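PDB 3C3J: putative tagatose-6-phosphate ketose/aldose isomerase from Escherichia coli, which is a putative isomerase of the SIS-domain family, built of two SIS domains in one chain and paired with a second copy of itself. Local coordinates for residues R21-P24 with R25-R29; Q195-R198 with D199-D202; Q347-A350 with L351-L355; S283-P286 with Y287-Q290; V123-A126 with N127-V130. All coordinates share one frame; numbering follows the deposited sequence.

Contact 1 (R21-P24 with R25-R29)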
loop_
_atom_site.group_PDB
_atom_site.type_symbol
_atom_site.label_atom_id
_atom_site.label_comp_id
_atom_site.label_asym_id
_atom_site.label_seq_id
_atom_site.Cartn_x
_atom_site.Cartn_y
_atom_site.Cartn_z
ATOM N N ARG A 21 17.417 -20.700 7.016
ATOM C CA ARG A 21 17.279 -22.132 7.293
ATOM C C ARG A 21 16.750 -22.461 8.696
ATOM O O ARG A 21 16.113 -23.499 8.861
ATOM C CB ARG A 21 18.596 -22.850 7.042
ATOM C CG ARG A 21 18.989 -22.880 5.588
ATOM C CD ARG A 21 20.252 -23.690 5.413
ATOM N NE ARG A 21 20.693 -23.837 4.020
ATOM C CZ ARG A 21 20.158 -24.691 3.148
ATOM N NH1 ARG A 21 19.111 -25.419 3.474
ATOM N NH2 ARG A 21 20.654 -24.789 1.920
ATOM N N HIS A 22 17.016 -21.616 9.699
ATOM C CA HIS A 22 16.527 -21.871 11.066
ATOM C C HIS A 22 15.087 -21.412 11.353
ATOM O O HIS A 22 14.606 -21.510 12.485
ATOM C CB HIS A 22 17.538 -21.413 12.148
ATOM C CG HIS A 22 17.649 -19.930 12.373
ATOM N ND1 HIS A 22 16.597 -19.048 12.268
ATOM C CD2 HIS A 22 18.709 -19.192 12.787
ATOM C CE1 HIS A 22 17.009 -17.834 12.595
ATOM N NE2 HIS A 22 18.290 -17.894 12.905
ATOM N N GLN A 23 14.384 -20.961 10.317
ATOM C CA GLN A 23 13.007 -20.482 10.473
ATOM C C GLN A 23 11.990 -21.510 11.000
ATOM O O GLN A 23 11.354 -21.241 12.037
ATOM C CB GLN A 23 12.540 -19.848 9.182
ATOM C CG GLN A 23 13.055 -18.424 9.050
ATOM C CD GLN A 23 12.705 -17.827 7.706
ATOM O OE1 GLN A 23 13.097 -18.364 6.652
ATOM N NE2 GLN A 23 11.948 -16.740 7.719
ATOM N N PRO A 24 11.840 -22.680 10.330
ATOM C CA PRO A 24 10.866 -23.658 10.847
ATOM C C PRO A 24 11.071 -23.984 12.341
ATOM O O PRO A 24 10.117 -23.975 13.121
ATOM C CB PRO A 24 11.077 -24.882 9.922
ATOM C CG PRO A 24 11.626 -24.333 8.721
ATOM C CD PRO A 24 12.474 -23.183 9.099
ATOM N N ARG A 25 12.319 -24.154 12.751
ATOM C CA ARG A 25 12.618 -24.465 14.129
ATOM C C ARG A 25 12.282 -23.300 15.043
ATOM O O ARG A 25 11.736 -23.493 16.125
ATOM C CB ARG A 25 14.099 -24.806 14.272
ATOM C CG ARG A 25 14.506 -25.284 15.642
ATOM C CD ARG A 25 15.869 -25.844 15.591
ATOM N NE ARG A 25 16.809 -24.795 15.209
ATOM C CZ ARG A 25 18.099 -24.991 14.998
ATOM N NH1 ARG A 25 18.611 -26.196 15.104
ATOM N NH2 ARG A 25 18.871 -23.973 14.677
ATOM N N ALA A 26 12.616 -22.093 14.596
ATOM C CA ALA A 26 12.327 -20.879 15.376
ATOM C C ALA A 26 10.812 -20.669 15.570
ATOM O O ALA A 26 10.361 -20.261 16.656
ATOM C CB ALA A 26 12.989 -19.651 14.720
ATOM N N TRP A 27 10.030 -20.975 14.539
ATOM C CA TRP A 27 8.574 -20.794 14.600
ATOM C C TRP A 27 7.973 -21.631 15.722
ATOM O O TRP A 27 7.204 -21.136 16.541
ATOM C CB TRP A 27 7.930 -21.160 13.265
ATOM C CG TRP A 27 8.407 -20.331 12.121
ATOM C CD1 TRP A 27 9.044 -19.117 12.200
ATOM C CD2 TRP A 27 8.264 -20.617 10.737
ATOM N NE1 TRP A 27 9.322 -18.655 10.973
ATOM C CE2 TRP A 27 8.870 -19.554 10.037
ATOM C CE3 TRP A 27 7.708 -21.679 10.011
ATOM C CZ2 TRP A 27 8.919 -19.505 8.639
ATOM C CZ3 TRP A 27 7.764 -21.633 8.600
ATOM C CH2 TRP A 27 8.351 -20.558 7.942
ATOM N N ILE A 28 8.369 -22.893 15.782
ATOM C CA ILE A 28 7.825 -23.823 16.768
ATOM C C ILE A 28 8.337 -23.501 18.185
ATOM O O ILE A 28 7.582 -23.584 19.133
ATOM C CB ILE A 28 8.046 -25.293 16.326
ATOM C CG1 ILE A 28 7.364 -25.523 14.983
ATOM C CG2 ILE A 28 7.447 -26.248 17.337
ATOM C CD1 ILE A 28 5.928 -24.967 14.913
ATOM N N ARG A 29 9.588 -23.060 18.295
ATOM C CA ARG A 29 10.141 -22.553 19.526
ATOM C C ARG A 29 9.317 -21.373 20.027
ATOM O O ARG A 29 8.964 -21.333 21.203
ATOM C CB ARG A 29 11.608 -22.144 19.337
ATOM C CG ARG A 29 12.564 -23.290 19.580
ATOM C CD ARG A 29 13.962 -23.055 19.043
ATOM N NE ARG A 29 14.643 -21.841 19.503
ATOM C CZ ARG A 29 15.197 -21.674 20.695
ATOM N NH1 ARG A 29 15.831 -20.540 20.967
ATOM N NH2 ARG A 29 15.084 -22.596 21.645
HETATM O O HOH W 1 14.741 -24.809 10.993
HETATM O O HOH W 2 16.025 -22.027 15.092
#
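Trp-27 lays its indole over the backbone of Gln-23 and Pro-24 in the first turn of helix 23-49, with His-22 at the N-cap position. This inner side is tightly packed. Gln-23 O lies 3.0 Å above the plane of the Trp-27 ring, displaced toward its rim. Pro-24 N sits above the centre of the same face. Pro-24 CA adds an off-centre CH-pi contact, 4.3 Å from the centroid of the six-membered ring of Trp-27. The indole reaches this place because CG of Trp-27 stands opposite the carbonyl carbon, beside the backbone N (chi1 -60°). Gln-23 CB touches the ring at Trp-27 CZ2, 3.7 Å away. Gln-23 O also takes the backbone hydrogen bond from Trp-27 N, 2.8 Å long. The ring nitrogen NE1 is bonded elsewhere, to Thr-177 OG1. Helices 174-187, 198-210 and 335-356 pack round this side, and Phe-340 meets the indole edge-to-face.

The other side of the turn is looser and watered. Arg-25 is partly exposed, and its guanidinium comes no nearer to His-22 than NH2 to CB, 3.8 Å. One water bridges Arg-21 O and Arg-25 N, so it joins the end of helix 15-21 to the first turn of the next helix. His-22 O is gripped twice, by Ala-26 N at 3.0 Å and by a second water. That water lies in the plane of the Arg-25 guanidinium, at its edge, and accepts from NE at 2.9 Å.

Contact 2 (Q195-R198 with D199-D202)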
loop_
_atom_site.group_PDB
_atom_site.type_symbol
_atom_site.label_atom_id
_atom_site.label_comp_id
_atom_site.label_asym_id
_atom_site.label_seq_id
_atom_site.Cartn_x
_atom_site.Cartn_y
_atom_site.Cartn_z
ATOM N N GLN A 195 0.574 -26.799 17.680
ATOM C CA GLN A 195 0.254 -28.045 17.004
ATOM C C GLN A 195 0.006 -27.846 15.504
ATOM O O GLN A 195 0.746 -28.414 14.667
ATOM C CB GLN A 195 -0.947 -28.756 17.671
ATOM C CG GLN A 195 -0.557 -29.442 18.994
ATOM C CD GLN A 195 0.616 -30.438 18.826
ATOM O OE1 GLN A 195 0.519 -31.428 18.081
ATOM N NE2 GLN A 195 1.726 -30.166 19.507
ATOM N N THR A 196 -1.006 -27.042 15.166
ATOM C CA THR A 196 -1.373 -26.838 13.755
ATOM C C THR A 196 -0.205 -26.254 12.951
ATOM O O THR A 196 0.021 -26.652 11.804
ATOM C CB THR A 196 -2.643 -25.951 13.572
ATOM O OG1 THR A 196 -2.378 -24.630 14.046
ATOM C CG2 THR A 196 -3.864 -26.522 14.326
ATOM N N PHE A 197 0.568 -25.356 13.558
ATOM C CA PHE A 197 1.639 -24.685 12.826
ATOM C C PHE A 197 2.797 -25.601 12.518
ATOM O O PHE A 197 3.605 -25.287 11.656
ATOM C CB PHE A 197 2.125 -23.413 13.530
ATOM C CG PHE A 197 2.658 -22.360 12.590
ATOM C CD1 PHE A 197 1.804 -21.652 11.736
ATOM C CD2 PHE A 197 4.028 -22.081 12.541
ATOM C CE1 PHE A 197 2.309 -20.672 10.859
ATOM C CE2 PHE A 197 4.535 -21.100 11.661
ATOM C CZ PHE A 197 3.680 -20.402 10.825
ATOM N N ARG A 198 2.895 -26.739 13.201
ATOM C CA ARG A 198 3.912 -27.741 12.815
ATOM C C ARG A 198 3.758 -28.194 11.367
ATOM O O ARG A 198 4.738 -28.549 10.734
ATOM C CB ARG A 198 3.894 -28.956 13.755
ATOM C CG ARG A 198 4.424 -28.639 15.131
ATOM C CD ARG A 198 4.184 -29.777 16.093
ATOM N NE ARG A 198 4.415 -29.335 17.458
ATOM C CZ ARG A 198 5.590 -29.386 18.079
ATOM N NH1 ARG A 198 6.664 -29.880 17.466
ATOM N NH2 ARG A 198 5.684 -28.926 19.318
ATOM N N ASP A 199 2.543 -28.190 10.830
ATOM C CA ASP A 199 2.358 -28.516 9.397
ATOM C C ASP A 199 3.006 -27.445 8.515
ATOM O O ASP A 199 3.501 -27.740 7.431
ATOM C CB ASP A 199 0.883 -28.659 9.040
ATOM C CG ASP A 199 0.186 -29.765 9.839
ATOM O OD1 ASP A 199 0.867 -30.726 10.249
ATOM O OD2 ASP A 199 -1.043 -29.672 10.076
ATOM N N VAL A 200 2.993 -26.191 8.985
ATOM C CA VAL A 200 3.566 -25.088 8.204
ATOM C C VAL A 200 5.092 -25.159 8.280
ATOM O O VAL A 200 5.777 -25.057 7.256
ATOM C CB VAL A 200 2.998 -23.700 8.670
ATOM C CG1 VAL A 200 3.597 -22.549 7.853
ATOM C CG2 VAL A 200 1.462 -23.687 8.592
ATOM N N ALA A 201 5.614 -25.358 9.486
ATOM C CA ALA A 201 7.036 -25.560 9.705
ATOM C C ALA A 201 7.516 -26.764 8.904
ATOM O O ALA A 201 8.540 -26.689 8.254
ATOM C CB ALA A 201 7.331 -25.756 11.220
ATOM N N ASP A 202 6.771 -27.865 8.951
ATOM C CA ASP A 202 7.122 -29.076 8.171
ATOM C C ASP A 202 7.206 -28.799 6.652
ATOM O O ASP A 202 8.117 -29.235 5.979
ATOM C CB ASP A 202 6.087 -30.199 8.380
ATOM C CG ASP A 202 6.204 -30.915 9.746
ATOM O OD1 ASP A 202 7.151 -30.657 10.527
ATOM O OD2 ASP A 202 5.310 -31.758 10.038
#
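Asp-202 N donates to Arg-198 O at 2.8 Å, and Ala-201 N donates to Phe-197 O at 3.0 Å. Phe-197 O also receives a weak bond from Val-200 N. Just before these, Asp-199 N bonds Thr-196 O at 3.1 Å. Gln-195 to Arg-198 form a type I beta turn that leads into helix 198-210. A bond from Arg-198 N to Gln-195 O closes this turn.

The acid side chains find their partners farther off. Asp-199 OD2 forms a salt bridge with Arg-331, which also bonds Thr-196 O, so one arginine holds both Thr-196 of the turn and Asp-199 of the helix. Asp-202 OD1 is bonded to Tyr-5 OH.

The packing centres on Phe-197 and Val-200. CG of Phe-197 lies anti to its backbone N (chi1 -151°), which brings the ring back toward Val-200. Val-200 CB then stands over the middle of one face, 3.8 Å from the centroid of the Phe-197 ring and 12° off its normal, a clear CH-pi contact. CG1 of Val-200 reaches the ring at Phe-197 CZ, 3.7 Å away. CG2 lies nearest to CD1.

Around this first turn, Phe-197, Arg-198 and Ala-201 pack on helix 23-49. Val-200 faces helix 335-356, where Phe-340 meets the ring of Phe-197 edge-to-face.

Contact 3 (Q347-A350 with L351-L355); sequences QTFA and LMQSL
Phe-349 has CG anti to its backbone N (chi1 179°), and the chain of Gln-353 bends at chi2 (-65°). Together these torsions bring ring and chain into contact, four residues apart on the same side of helix 335-356. CG of Gln-353 lies above one face of Phe-349, somewhat toward the rim. It is 3.6 Å from the centroid of the Phe-349 ring, which makes a CH-pi contact. The amide follows with its plane only 16° from that of the ring. Its carbon, Gln-353 CD, is 3.6 Å from Phe-349 CZ.

The backbone fixes the spacing. Gln-353 N donates to Phe-349 O at 2.9 Å. Bonds of the same kind join Leu-351 to Gln-347, Met-352 to Thr-348 and Ser-354 to Ala-350. Ser-354 OG bonds Leu-249 O, and Thr-348 OG1 bonds Met-344 O and Tyr-345 O within the helix.

Phe-349 also packs on Ile-227 and Tyr-229 of strand 226-231, and Ala-350 packs on helix 235-249. Leu-351 turns to helix 15-21. This is an i to i+4 CH-pi contact on a helix that packs against the parallel sheet of a SIS domain, an alpha-beta-alpha sandwich.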
loop_
_atom_site.group_PDB
_atom_site.type_symbol
_atom_site.label_atom_id
_atom_site.label_comp_id
_atom_site.label_asym_id
_atom_site.label_seq_id
_atom_site.Cartn_x
_atom_site.Cartn_y
_atom_site.Cartn_z
ATOM N N GLN A 347 12.842 -15.330 -0.211
ATOM C CA GLN A 347 14.055 -15.049 0.576
ATOM C C GLN A 347 15.284 -15.696 -0.054
ATOM O O GLN A 347 16.344 -15.065 -0.209
ATOM C CB GLN A 347 13.903 -15.547 2.006
ATOM C CG GLN A 347 12.856 -14.837 2.857
ATOM C CD GLN A 347 12.588 -15.604 4.156
ATOM O OE1 GLN A 347 12.908 -16.794 4.250
ATOM N NE2 GLN A 347 11.972 -14.948 5.135
ATOM N N THR A 348 15.134 -16.962 -0.393
ATOM C CA THR A 348 16.243 -17.743 -0.929
ATOM C C THR A 348 16.561 -17.236 -2.324
ATOM O O THR A 348 17.723 -17.093 -2.647
ATOM C CB THR A 348 15.957 -19.262 -0.877
ATOM O OG1 THR A 348 14.788 -19.566 -1.651
ATOM C CG2 THR A 348 15.710 -19.706 0.563
ATOM N N PHE A 349 15.559 -16.888 -3.129
ATOM C CA PHE A 349 15.834 -16.236 -4.427
ATOM C C PHE A 349 16.697 -14.970 -4.300
ATOM O O PHE A 349 17.720 -14.814 -4.982
ATOM C CB PHE A 349 14.534 -15.892 -5.153
ATOM C CG PHE A 349 14.744 -15.215 -6.464
ATOM C CD1 PHE A 349 15.372 -15.883 -7.504
ATOM C CD2 PHE A 349 14.306 -13.923 -6.685
ATOM C CE1 PHE A 349 15.561 -15.269 -8.738
ATOM C CE2 PHE A 349 14.504 -13.323 -7.917
ATOM C CZ PHE A 349 15.130 -14.011 -8.938
ATOM N N ALA A 350 16.277 -14.055 -3.424
ATOM C CA ALA A 350 16.996 -12.812 -3.225
ATOM C C ALA A 350 18.448 -13.028 -2.758
ATOM O O ALA A 350 19.371 -12.366 -3.250
ATOM C CB ALA A 350 16.200 -11.902 -2.233
ATOM N N LEU A 351 18.646 -13.960 -1.828
ATOM C CA LEU A 351 19.981 -14.269 -1.311
ATOM C C LEU A 351 20.908 -14.724 -2.455
ATOM O O LEU A 351 22.044 -14.242 -2.564
ATOM C CB LEU A 351 19.882 -15.334 -0.220
ATOM C CG LEU A 351 21.188 -15.932 0.324
ATOM C CD1 LEU A 351 22.054 -14.905 1.064
ATOM C CD2 LEU A 351 20.915 -17.173 1.143
HETATM N N MSE A 352 20.408 -15.616 -3.320
HETATM C CA MSE A 352 21.208 -16.183 -4.416
HETATM C C MSE A 352 21.409 -15.228 -5.593
HETATM O O MSE A 352 22.459 -15.258 -6.246
HETATM C CB MSE A 352 20.624 -17.521 -4.874
HETATM C CG MSE A 352 20.508 -18.565 -3.767
HETATM SE SE MSE A 352 22.138 -18.783 -2.589
HETATM C CE MSE A 352 22.539 -16.996 -1.963
ATOM N N GLN A 353 20.437 -14.365 -5.855
ATOM C CA GLN A 353 20.661 -13.277 -6.797
ATOM C C GLN A 353 21.796 -12.368 -6.307
ATOM O O GLN A 353 22.654 -11.963 -7.088
ATOM C CB GLN A 353 19.381 -12.455 -6.993
ATOM C CG GLN A 353 18.276 -13.194 -7.745
ATOM C CD GLN A 353 18.654 -13.517 -9.175
ATOM O OE1 GLN A 353 18.866 -14.683 -9.531
ATOM N NE2 GLN A 353 18.779 -12.490 -9.989
ATOM N N SER A 354 21.788 -12.052 -5.015
ATOM C CA SER A 354 22.789 -11.184 -4.402
ATOM C C SER A 354 24.175 -11.797 -4.553
ATOM O O SER A 354 25.127 -11.139 -4.995
ATOM C CB SER A 354 22.467 -11.006 -2.916
ATOM O OG SER A 354 23.384 -10.152 -2.255
ATOM N N LEU A 355 24.288 -13.066 -4.182
ATOM C CA LEU A 355 25.569 -13.750 -4.258
ATOM C C LEU A 355 26.034 -13.897 -5.698
ATOM O O LEU A 355 27.220 -13.683 -5.996
ATOM C CB LEU A 355 25.471 -15.113 -3.585
ATOM C CG LEU A 355 25.438 -15.018 -2.063
ATOM C CD1 LEU A 355 25.139 -16.361 -1.449
ATOM C CD2 LEU A 355 26.759 -14.442 -1.532
#

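Contact 4 (S283-P286 with Y287-Q290); sequences SSHP and YTRQ
Backbone and side-chain hydrogen bonds between Ser-283, His-285, Tyr-287 and Arg-289 shape the entry to helix 288-302. His-285 caps it: its ring nitrogen ND1 accepts from Tyr-287 N at 3.1 Å, with the donor 19° out of the ring plane. CG of His-285 is anti to the backbone N (chi1 -169°), which places the ring beside that amide. His-285 O accepts from Arg-289 N at 2.9 Å. Ser-283 OG accepts from His-285 N at 2.9 Å, an ST turn, and is also bonded to Asp-335.

A side chain closes the turn from the other end. Arg-289 NE donates to Ser-283 O at 3.0 Å, with the oxygen near the guanidinium plane. CG of Arg-289 sits between its backbone N and carbonyl carbon (chi1 70°), which brings it to 3.1 Å from His-285 O. The bend at chi3 then turns NE toward Ser-283 O.

Van der Waals contacts complete the turn. Thr-288 CG2 lies 3.6 Å from Ser-283 CB. CB of Tyr-287 rests by ND1 and CE1 of the His-285 ring, and CD of Pro-286 stands over one face of that ring, toward the rim.

The turn joins strand 276-281 to helix 288-302 at the dimer interface. In the second subunit, Val-92 O receives Tyr-287 OH, Thr-93 O receives Thr-288 OG1, and Trp-382 meets the Tyr-287 ring edge-to-face.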
loop_
_atom_site.group_PDB
_atom_site.type_symbol
_atom_site.label_atom_id
_atom_site.label_comp_id
_atom_site.label_asym_id
_atom_site.label_seq_id
_atom_site.Cartn_x
_atom_site.Cartn_y
_atom_site.Cartn_z
ATOM N N SER A 283 -3.496 -18.055 -4.577
ATOM C CA SER A 283 -4.308 -18.284 -3.389
ATOM C C SER A 283 -4.732 -19.742 -3.268
ATOM O O SER A 283 -4.941 -20.420 -4.270
ATOM C CB SER A 283 -5.540 -17.361 -3.380
ATOM O OG SER A 283 -6.322 -17.571 -2.216
ATOM N N SER A 284 -4.844 -20.208 -2.028
ATOM C CA SER A 284 -5.465 -21.496 -1.700
ATOM C C SER A 284 -6.967 -21.374 -1.461
ATOM O O SER A 284 -7.666 -22.380 -1.271
ATOM C CB SER A 284 -4.806 -22.081 -0.448
ATOM O OG SER A 284 -5.017 -21.237 0.665
ATOM N N HIS A 285 -7.456 -20.145 -1.443
ATOM C CA HIS A 285 -8.866 -19.914 -1.223
ATOM C C HIS A 285 -9.586 -20.167 -2.540
ATOM O O HIS A 285 -9.213 -19.624 -3.581
ATOM C CB HIS A 285 -9.155 -18.508 -0.686
ATOM C CG HIS A 285 -10.559 -18.337 -0.197
ATOM N ND1 HIS A 285 -11.637 -18.247 -1.052
ATOM C CD2 HIS A 285 -11.062 -18.240 1.058
ATOM C CE1 HIS A 285 -12.750 -18.107 -0.341
ATOM N NE2 HIS A 285 -12.427 -18.094 0.940
ATOM N N PRO A 286 -10.612 -21.023 -2.510
ATOM C CA PRO A 286 -11.254 -21.457 -3.764
ATOM C C PRO A 286 -11.964 -20.325 -4.554
ATOM O O PRO A 286 -12.051 -20.378 -5.780
ATOM C CB PRO A 286 -12.228 -22.531 -3.287
ATOM C CG PRO A 286 -12.527 -22.152 -1.872
ATOM C CD PRO A 286 -11.230 -21.645 -1.327
ATOM N N TYR A 287 -12.442 -19.296 -3.876
ATOM C CA TYR A 287 -12.978 -18.125 -4.575
ATOM C C TYR A 287 -11.851 -17.258 -5.162
ATOM O O TYR A 287 -11.777 -17.013 -6.390
ATOM C CB TYR A 287 -13.853 -17.309 -3.618
ATOM C CG TYR A 287 -14.360 -16.059 -4.255
ATOM C CD1 TYR A 287 -15.407 -16.096 -5.177
ATOM C CD2 TYR A 287 -13.778 -14.840 -3.962
ATOM C CE1 TYR A 287 -15.857 -14.936 -5.781
ATOM C CE2 TYR A 287 -14.217 -13.683 -4.542
ATOM C CZ TYR A 287 -15.250 -13.721 -5.449
ATOM O OH TYR A 287 -15.656 -12.554 -6.011
ATOM N N THR A 288 -10.967 -16.822 -4.267
ATOM C CA THR A 288 -9.866 -15.904 -4.566
ATOM C C THR A 288 -8.989 -16.415 -5.695
ATOM O O THR A 288 -8.667 -15.670 -6.609
ATOM C CB THR A 288 -8.993 -15.679 -3.325
ATOM O OG1 THR A 288 -9.823 -15.296 -2.201
ATOM C CG2 THR A 288 -7.900 -14.616 -3.594
ATOM N N ARG A 289 -8.635 -17.695 -5.653
ATOM C CA ARG A 289 -7.698 -18.240 -6.640
ATOM C C ARG A 289 -8.186 -18.214 -8.076
ATOM O O ARG A 289 -7.396 -18.171 -8.987
ATOM C CB ARG A 289 -7.259 -19.635 -6.259
ATOM C CG ARG A 289 -8.275 -20.679 -6.361
ATOM C CD ARG A 289 -7.787 -21.953 -5.638
ATOM N NE ARG A 289 -6.418 -22.325 -6.006
ATOM C CZ ARG A 289 -6.102 -23.044 -7.075
ATOM N NH1 ARG A 289 -7.051 -23.493 -7.890
ATOM N NH2 ARG A 289 -4.825 -23.338 -7.322
ATOM N N GLN A 290 -9.496 -18.181 -8.272
ATOM C CA GLN A 290 -10.049 -18.041 -9.617
ATOM C C GLN A 290 -9.521 -16.773 -10.299
ATOM O O GLN A 290 -9.166 -16.792 -11.460
ATOM C CB GLN A 290 -11.567 -18.005 -9.542
ATOM C CG GLN A 290 -12.157 -19.241 -8.933
ATOM C CD GLN A 290 -13.628 -19.095 -8.808
ATOM O OE1 GLN A 290 -14.125 -18.396 -7.906
ATOM N NE2 GLN A 290 -14.347 -19.655 -9.766
#

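Contact 5 (V123-A126 with N127-V130); sequences VELA and NQFV
Leu-125 and Phe-129 lie side by side in the last turns of helix 117-129, the crossover helix of a beta-alpha-beta unit between strands 105-111 and 133-139. Both side chains point the same way. CD2 of Leu-125 is 4.0 Å from Phe-129 CE1, a light apolar touch. The oxygen Leu-125 O lies at the edge of the Phe-129 ring, 3.3 Å from CD1. It also accepts the backbone bond from Phe-129 N at 2.8 Å.

Gln-128 crosses Leu-125 at a slant. Its chain runs out straight beyond CG (chi2 -177°) and brings NE2 to 3.7 Å from Leu-125 CD2. On another side, Val-123 and Asn-127 run alongside each other, with Val-123 CG1 4.0 Å from Asn-127 ND2. OD1 of Asn-127 makes a weak bond to Asn-155.

The backbone bonds continue to the helix end. Val-130 is the first residue to leave helical angles, and its N donates to Ala-126 O at 2.9 Å. CB of Val-130 comes within 3.4 Å of the same oxygen.

Val-123 and Ala-126 pack on both flanking strands of the sheet. Leu-125 and Phe-129 pack on helix 95-98 and on Trp-382, and Leu-125 also touches Tyr-287 of the second subunit. Across the contact, then, the polar bonds come from the backbone alone, and the side chains add light van der Waals contacts.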
loop_
_atom_site.group_PDB
_atom_site.type_symbol
_atom_site.label_atom_id
_atom_site.label_comp_id
_atom_site.label_asym_id
_atom_site.label_seq_id
_atom_site.Cartn_x
_atom_site.Cartn_y
_atom_site.Cartn_z
ATOM N N VAL A 123 5.202 4.280 19.944
ATOM C CA VAL A 123 4.687 3.932 21.261
ATOM C C VAL A 123 4.342 5.212 22.060
ATOM O O VAL A 123 3.244 5.326 22.630
ATOM C CB VAL A 123 5.682 3.002 22.032
ATOM C CG1 VAL A 123 5.304 2.867 23.526
ATOM C CG2 VAL A 123 5.732 1.601 21.388
ATOM N N GLU A 124 5.272 6.155 22.079
ATOM C CA GLU A 124 5.114 7.401 22.844
ATOM C C GLU A 124 3.955 8.223 22.297
ATOM O O GLU A 124 3.158 8.774 23.054
ATOM C CB GLU A 124 6.412 8.237 22.788
ATOM C CG GLU A 124 7.643 7.600 23.508
ATOM C CD GLU A 124 8.990 8.354 23.233
ATOM O OE1 GLU A 124 9.075 9.146 22.250
ATOM O OE2 GLU A 124 9.987 8.143 23.977
ATOM N N LEU A 125 3.864 8.291 20.964
ATOM C CA LEU A 125 2.795 9.033 20.313
ATOM C C LEU A 125 1.418 8.414 20.598
ATOM O O LEU A 125 0.462 9.141 20.906
ATOM C CB LEU A 125 3.091 9.126 18.822
ATOM C CG LEU A 125 4.118 10.176 18.379
ATOM C CD1 LEU A 125 4.567 9.865 16.921
ATOM C CD2 LEU A 125 3.517 11.589 18.487
ATOM N N ALA A 126 1.346 7.082 20.587
ATOM C CA ALA A 126 0.100 6.384 20.869
ATOM C C ALA A 126 -0.333 6.691 22.309
ATOM O O ALA A 126 -1.499 7.048 22.547
ATOM C CB ALA A 126 0.233 4.886 20.620
ATOM N N ASN A 127 0.615 6.644 23.244
ATOM C CA ASN A 127 0.337 7.010 24.641
ATOM C C ASN A 127 -0.099 8.480 24.796
ATOM O O ASN A 127 -1.031 8.778 25.544
ATOM C CB ASN A 127 1.557 6.775 25.534
ATOM C CG ASN A 127 1.808 5.321 25.835
ATOM O OD1 ASN A 127 0.887 4.499 25.894
ATOM N ND2 ASN A 127 3.073 4.996 26.062
ATOM N N GLN A 128 0.565 9.382 24.083
ATOM C CA GLN A 128 0.210 10.803 24.091
ATOM C C GLN A 128 -1.187 11.069 23.521
ATOM O O GLN A 128 -1.950 11.863 24.093
ATOM C CB GLN A 128 1.216 11.609 23.279
ATOM C CG GLN A 128 2.486 11.989 23.973
ATOM C CD GLN A 128 3.351 12.854 23.036
ATOM O OE1 GLN A 128 3.342 14.100 23.094
ATOM N NE2 GLN A 128 4.032 12.201 22.138
ATOM N N PHE A 129 -1.506 10.429 22.394
ATOM C CA PHE A 129 -2.771 10.686 21.686
ATOM C C PHE A 129 -3.994 9.954 22.265
ATOM O O PHE A 129 -5.097 10.494 22.240
ATOM C CB PHE A 129 -2.660 10.338 20.196
ATOM C CG PHE A 129 -2.110 11.450 19.349
ATOM C CD1 PHE A 129 -0.790 11.798 19.412
ATOM C CD2 PHE A 129 -2.935 12.150 18.468
ATOM C CE1 PHE A 129 -0.303 12.850 18.626
ATOM C CE2 PHE A 129 -2.449 13.187 17.707
ATOM C CZ PHE A 129 -1.139 13.523 17.774
ATOM N N VAL A 130 -3.807 8.735 22.753
ATOM C CA VAL A 130 -4.937 7.857 23.078
ATOM C C VAL A 130 -4.979 7.636 24.585
ATOM O O VAL A 130 -4.093 6.987 25.156
ATOM C CB VAL A 130 -4.890 6.538 22.299
ATOM C CG1 VAL A 130 -6.195 5.701 22.554
ATOM C CG2 VAL A 130 -4.682 6.833 20.816
#

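Overall arrangement
Each contact lies within eight or nine consecutive residues, so none closes a long loop. They follow one another in series, and none nest or cross. Contact 1 starts helix 23-49 near the N terminus. Contact 5 ends a helix in the first SIS domain. Contact 2 begins helix 198-210. Contact 4 opens a helix of the second SIS domain, and contact 3 lies in helix 335-356, the last helix of the chain. Contacts 1 and 2 touch, with Trp-27 against Phe-197 and Ile-28 against Ala-201. Contacts 4 and 5 lie farther out, their centres 39 Å apart within the chain, but Leu-125 packs on Tyr-287 of the second subunit.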